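Local coordinates for aminodeoxyfutalosine deaminase (Deinococcus radiodurans, PDB 2IMR), which catalyses the zinc-dependent deamination of aminodeoxyfutalosine to futalosine, a step in menaquinone biosynthesis, at residues P38-T42 and Y79-E84; H213-T217 and E247-F251. All coordinates share one frame; numbering follows the deposited sequence.

Interaction 1: residues P38-T42 and Y79-E84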
loop_
_atom_site.group_PDB
_atom_site.type_symbol
_atom_site.label_atom_id
_atom_site.label_comp_id
_atom_site.label_asym_id
_atom_site.label_seq_id
_atom_site.Cartn_x
_atom_site.Cartn_y
_atom_site.Cartn_z
ATOM N N PRO A 38 -2.705 -31.931 22.783
ATOM C CA PRO A 38 -2.404 -31.129 21.592
ATOM C C PRO A 38 -3.552 -31.104 20.588
ATOM O O PRO A 38 -4.289 -32.077 20.446
ATOM C CB PRO A 38 -1.166 -31.817 21.013
ATOM C CG PRO A 38 -0.528 -32.459 22.219
ATOM C CD PRO A 38 -1.724 -33.019 22.937
ATOM N N ARG A 39 -3.703 -29.979 19.900
ATOM C CA ARG A 39 -4.735 -29.838 18.885
ATOM C C ARG A 39 -4.010 -29.454 17.604
ATOM O O ARG A 39 -3.154 -28.572 17.618
ATOM C CB ARG A 39 -5.726 -28.730 19.255
ATOM C CG ARG A 39 -6.249 -28.815 20.676
ATOM C CD ARG A 39 -7.559 -28.061 20.834
ATOM N NE ARG A 39 -7.463 -26.648 20.475
ATOM C CZ ARG A 39 -6.724 -25.752 21.120
ATOM N NH1 ARG A 39 -5.991 -26.108 22.170
ATOM N NH2 ARG A 39 -6.737 -24.487 20.725
ATOM N N LEU A 40 -4.348 -30.127 16.512
ATOM C CA LEU A 40 -3.733 -29.851 15.223
ATOM C C LEU A 40 -4.684 -29.054 14.347
ATOM O O LEU A 40 -5.671 -29.586 13.833
ATOM C CB LEU A 40 -3.371 -31.160 14.516
ATOM C CG LEU A 40 -2.972 -31.051 13.041
ATOM C CD1 LEU A 40 -1.777 -30.118 12.887
ATOM C CD2 LEU A 40 -2.646 -32.439 12.508
ATOM N N LEU A 41 -4.389 -27.769 14.190
ATOM C CA LEU A 41 -5.216 -26.907 13.360
ATOM C C LEU A 41 -4.594 -26.874 11.978
ATOM O O LEU A 41 -3.434 -26.492 11.829
ATOM C CB LEU A 41 -5.261 -25.493 13.937
ATOM C CG LEU A 41 -5.443 -25.360 15.450
ATOM C CD1 LEU A 41 -5.802 -23.925 15.773
ATOM C CD2 LEU A 41 -6.524 -26.297 15.952
ATOM N N THR A 42 -5.355 -27.276 10.966
ATOM C CA THR A 42 -4.833 -27.277 9.604
ATOM C C THR A 42 -5.414 -26.144 8.762
ATOM O O THR A 42 -6.551 -25.717 8.964
ATOM C CB THR A 42 -5.116 -28.613 8.897
ATOM O OG1 THR A 42 -6.530 -28.797 8.760
ATOM C CG2 THR A 42 -4.537 -29.767 9.701
ATOM N N TYR A 79 2.576 -35.732 16.394
ATOM C CA TYR A 79 1.504 -35.754 17.385
ATOM C C TYR A 79 0.363 -36.630 16.866
ATOM O O TYR A 79 -0.646 -36.123 16.378
ATOM C CB TYR A 79 0.980 -34.335 17.646
ATOM C CG TYR A 79 2.044 -33.339 18.048
ATOM C CD1 TYR A 79 2.833 -32.702 17.088
ATOM C CD2 TYR A 79 2.281 -33.050 19.391
ATOM C CE1 TYR A 79 3.832 -31.799 17.461
ATOM C CE2 TYR A 79 3.274 -32.154 19.773
ATOM C CZ TYR A 79 4.043 -31.531 18.807
ATOM O OH TYR A 79 5.012 -30.632 19.193
ATOM N N PRO A 80 0.510 -37.962 16.967
ATOM C CA PRO A 80 -0.513 -38.904 16.498
ATOM C C PRO A 80 -1.818 -38.907 17.292
ATOM O O PRO A 80 -2.856 -39.335 16.784
ATOM C CB PRO A 80 0.207 -40.249 16.564
ATOM C CG PRO A 80 1.115 -40.075 17.738
ATOM C CD PRO A 80 1.680 -38.686 17.496
ATOM N N HIS A 81 -1.773 -38.435 18.534
ATOM C CA HIS A 81 -2.974 -38.410 19.361
ATOM C C HIS A 81 -3.683 -37.061 19.320
ATOM O O HIS A 81 -4.765 -36.901 19.883
ATOM C CB HIS A 81 -2.622 -38.778 20.806
ATOM C CG HIS A 81 -2.183 -40.201 20.971
ATOM N ND1 HIS A 81 -1.143 -40.747 20.250
ATOM C CD2 HIS A 81 -2.653 -41.194 21.763
ATOM C CE1 HIS A 81 -0.991 -42.015 20.589
ATOM N NE2 HIS A 81 -1.895 -42.312 21.506
ATOM N N ALA A 82 -3.077 -36.096 18.639
ATOM C CA ALA A 82 -3.658 -34.765 18.530
ATOM C C ALA A 82 -4.913 -34.786 17.666
ATOM O O ALA A 82 -4.911 -35.336 16.563
ATOM C CB ALA A 82 -2.633 -33.800 17.944
ATOM N N ALA A 83 -5.988 -34.193 18.176
ATOM C CA ALA A 83 -7.239 -34.130 17.436
ATOM C C ALA A 83 -7.071 -33.064 16.359
ATOM O O ALA A 83 -6.441 -32.035 16.600
ATOM C CB ALA A 83 -8.379 -33.758 18.367
ATOM N N GLU A 84 -7.622 -33.305 15.174
ATOM C CA GLU A 84 -7.503 -32.334 14.095
ATOM C C GLU A 84 -8.687 -31.390 14.002
ATOM O O GLU A 84 -9.817 -31.739 14.346
ATOM C CB GLU A 84 -7.309 -33.032 12.747
ATOM C CG GLU A 84 -5.879 -33.470 12.495
ATOM C CD GLU A 84 -5.656 -33.972 11.082
ATOM O OE1 GLU A 84 -5.890 -33.200 10.125
ATOM O OE2 GLU A 84 -5.240 -35.143 10.933
HETATM O O HOH W 1 -7.762 -31.437 9.041
#

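Interaction 2: residues H213-T217 and E247-F251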
loop_
_atom_site.group_PDB
_atom_site.type_symbol
_atom_site.label_atom_id
_atom_site.label_comp_id
_atom_site.label_asym_id
_atom_site.label_seq_id
_atom_site.Cartn_x
_atom_site.Cartn_y
_atom_site.Cartn_z
ATOM N N HIS A 213 2.097 13.078 -4.416
ATOM C CA HIS A 213 0.880 12.489 -4.989
ATOM C C HIS A 213 1.060 11.553 -6.186
ATOM O O HIS A 213 0.826 10.345 -6.080
ATOM C CB HIS A 213 -0.110 13.608 -5.341
ATOM C CG HIS A 213 -1.486 13.123 -5.677
ATOM N ND1 HIS A 213 -2.202 13.608 -6.751
ATOM C CD2 HIS A 213 -2.298 12.234 -5.055
ATOM C CE1 HIS A 213 -3.396 13.041 -6.775
ATOM N NE2 HIS A 213 -3.480 12.204 -5.755
ATOM N N THR A 214 1.443 12.113 -7.328
ATOM C CA THR A 214 1.654 11.329 -8.541
ATOM C C THR A 214 2.743 12.016 -9.349
ATOM O O THR A 214 3.172 13.120 -9.009
ATOM C CB THR A 214 0.399 11.276 -9.436
ATOM O OG1 THR A 214 0.162 12.575 -9.995
ATOM C CG2 THR A 214 -0.838 10.825 -8.634
ATOM N N PRO A 215 3.197 11.378 -10.439
ATOM C CA PRO A 215 4.245 12.003 -11.252
ATOM C C PRO A 215 3.725 13.187 -12.068
ATOM O O PRO A 215 4.514 13.960 -12.608
ATOM C CB PRO A 215 4.717 10.864 -12.163
ATOM C CG PRO A 215 4.324 9.610 -11.420
ATOM C CD PRO A 215 2.977 9.980 -10.852
ATOM N N PHE A 216 2.403 13.329 -12.165
ATOM C CA PHE A 216 1.839 14.421 -12.952
ATOM C C PHE A 216 1.100 15.500 -12.165
ATOM O O PHE A 216 0.651 16.486 -12.749
ATOM C CB PHE A 216 0.937 13.862 -14.060
ATOM C CG PHE A 216 -0.203 13.029 -13.557
ATOM C CD1 PHE A 216 -1.438 13.610 -13.284
ATOM C CD2 PHE A 216 -0.043 11.662 -13.354
ATOM C CE1 PHE A 216 -2.500 12.837 -12.814
ATOM C CE2 PHE A 216 -1.100 10.881 -12.883
ATOM C CZ PHE A 216 -2.330 11.472 -12.614
ATOM N N THR A 217 0.967 15.321 -10.851
ATOM C CA THR A 217 0.311 16.334 -10.025
ATOM C C THR A 217 1.352 16.999 -9.120
ATOM O O THR A 217 1.017 17.774 -8.220
ATOM C CB THR A 217 -0.818 15.735 -9.154
ATOM O OG1 THR A 217 -0.297 14.666 -8.359
ATOM C CG2 THR A 217 -1.942 15.212 -10.030
ATOM N N GLU A 247 -2.654 7.390 -17.902
ATOM C CA GLU A 247 -1.487 8.083 -17.363
ATOM C C GLU A 247 -0.294 7.725 -18.250
ATOM O O GLU A 247 0.499 8.590 -18.640
ATOM C CB GLU A 247 -1.204 7.648 -15.919
ATOM C CG GLU A 247 0.022 8.339 -15.310
ATOM C CD GLU A 247 0.373 7.818 -13.927
ATOM O OE1 GLU A 247 -0.558 7.460 -13.178
ATOM O OE2 GLU A 247 1.578 7.782 -13.583
ATOM N N LEU A 248 -0.169 6.443 -18.578
ATOM C CA LEU A 248 0.927 6.003 -19.438
ATOM C C LEU A 248 0.780 6.665 -20.809
ATOM O O LEU A 248 1.766 7.065 -21.433
ATOM C CB LEU A 248 0.895 4.481 -19.594
ATOM C CG LEU A 248 1.866 3.872 -20.611
ATOM C CD1 LEU A 248 3.311 4.139 -20.200
ATOM C CD2 LEU A 248 1.601 2.379 -20.708
ATOM N N GLU A 249 -0.461 6.791 -21.266
ATOM C CA GLU A 249 -0.730 7.402 -22.563
ATOM C C GLU A 249 -0.249 8.851 -22.666
ATOM O O GLU A 249 0.409 9.219 -23.641
ATOM C CB GLU A 249 -2.224 7.351 -22.885
ATOM C CG GLU A 249 -2.543 7.788 -24.314
ATOM C CD GLU A 249 -4.025 7.732 -24.639
ATOM O OE1 GLU A 249 -4.764 6.976 -23.972
ATOM O OE2 GLU A 249 -4.448 8.436 -25.580
ATOM N N MET A 250 -0.564 9.679 -21.672
ATOM C CA MET A 250 -0.139 11.068 -21.759
ATOM C C MET A 250 1.366 11.242 -21.663
ATOM O O MET A 250 1.912 12.191 -22.225
ATOM C CB MET A 250 -0.858 11.950 -20.728
ATOM C CG MET A 250 -0.659 11.595 -19.281
ATOM S SD MET A 250 -1.503 12.826 -18.238
ATOM C CE MET A 250 -0.704 12.502 -16.682
ATOM N N PHE A 251 2.054 10.337 -20.973
ATOM C CA PHE A 251 3.503 10.461 -20.904
ATOM C C PHE A 251 4.097 10.141 -22.271
ATOM O O PHE A 251 5.201 10.570 -22.596
ATOM C CB PHE A 251 4.099 9.536 -19.842
ATOM C CG PHE A 251 4.197 10.172 -18.485
ATOM C CD1 PHE A 251 3.069 10.302 -17.681
ATOM C CD2 PHE A 251 5.403 10.699 -18.038
ATOM C CE1 PHE A 251 3.144 10.949 -16.452
ATOM C CE2 PHE A 251 5.485 11.347 -16.813
ATOM C CZ PHE A 251 4.353 11.472 -16.018
#

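Interaction 1: residues P38-T42 and Y79-E84
The Pro38 ring fits into the angle between the Ala82 methyl and the Tyr79 ring. The methyl of Ala82 lies 3.9 Å from Pro38 CB (CB to CB), while the Tyr79 ring approaches obliquely, its CD2 4.0 Å from Pro38 CB; the proline and tyrosine side chains cross at about a right angle. Two residues on, the fit is lengthwise: Leu40 and Glu84 run side by side and point the same way, the leucine with CG anti to the backbone N (chi1 168°), which lays the side chain along Glu84; Leu40 CD2 packs 3.4 Å from Glu84 CG. The carboxylate reaches past the leucine toward Thr42, where one water donates to Glu84 OE1 and also bonds Thr42 OG1. Between these fits the backbones are pinned by a nearly straight hydrogen bond, Leu40 N to Ala83 O (2.8 Å, 174°), and Glu84 CA makes a CA-H...O contact with Leu40 O. Val60 of strand 57-62 touches both Pro38 and Tyr79. This is the parallel pairing of strand 38-43 with edge strand 83-86, which strand 65-70 and helix 72-78 precede in a beta-alpha-beta crossover of the small mixed sheet.

Interaction 2: residues H213-T217 and E247-F251
Within the amidohydrolase barrel, the loop that follows strand 206-212 meets helix 245-253 beside the active site, with Pro215 and Phe216 pressed against Glu247, Met250 and Phe251. The Phe216 ring is held between two unlike groups. Over one face comes the methyl of Met250, a CH-pi contact with CE 3.6 Å from the Phe216 ring centroid; CE is offset toward the rim and packs tightly, at 3.2 Å, on Phe216 CG. The sulfur stands farther above the face, in a looser Met-aromatic contact. With chi1 at 60° and the chain extended beyond CG, Met250 delivers its terminal methyl to the ring. Over the opposite face of the ring, near its centre, lies Thr214 OG1.

Thr214 OG1 accepts from Phe216 N (3.2 Å), closing an ST turn, and also bonds Thr217 OG1. Thr217 OG1 is in turn paired with ND1 of His213 (2.7 Å), a predicted substrate-binding residue whose carbonyl holds ND1 of the zinc ligand His240.

Glu247 approaches Phe216 from the edge: OE1 lies 3.5 Å from Phe216 CE2, near the ring plane, with carboxylate and ring planes 61° apart. Glu247 OE2 rests 3.8 Å from Pro215 CD and accepts from Ala242 N, while OE1 bonds weakly to the backbone N of Glu243, by similarity the proton donor. A leucine in place of Glu247 would probably leave those two backbone N-H groups without their acceptors and the segment carrying Glu243 less firmly placed. To one side of the carboxylate, Phe251 CZ meets Pro215 CB at 3.9 Å, and Leu271 of helix 271-275 touches both Phe216 and Met250.

Overall arrangement
From the N terminus, the chain lays down strand 38-43 and closes interaction 1 when strand 83-86 pairs alongside it, enclosing 36 residues with strands 57-62 and 65-70 and helix 72-78. Within the amidohydrolase barrel, interaction 2 opens in the loop just after strand 206-212; it closes 29 residues on, after helix 220-233 and strand 238-241. The two loops lie in series, neither nested nor crossing, and the centres of interactions 1 and 2 are about 54 Å apart. Interaction 1 ties the first strand of the small sheet to its edge strand, at the surface; interaction 2 ties the loop after one barrel strand to the helix that follows the next, buried near the zinc site.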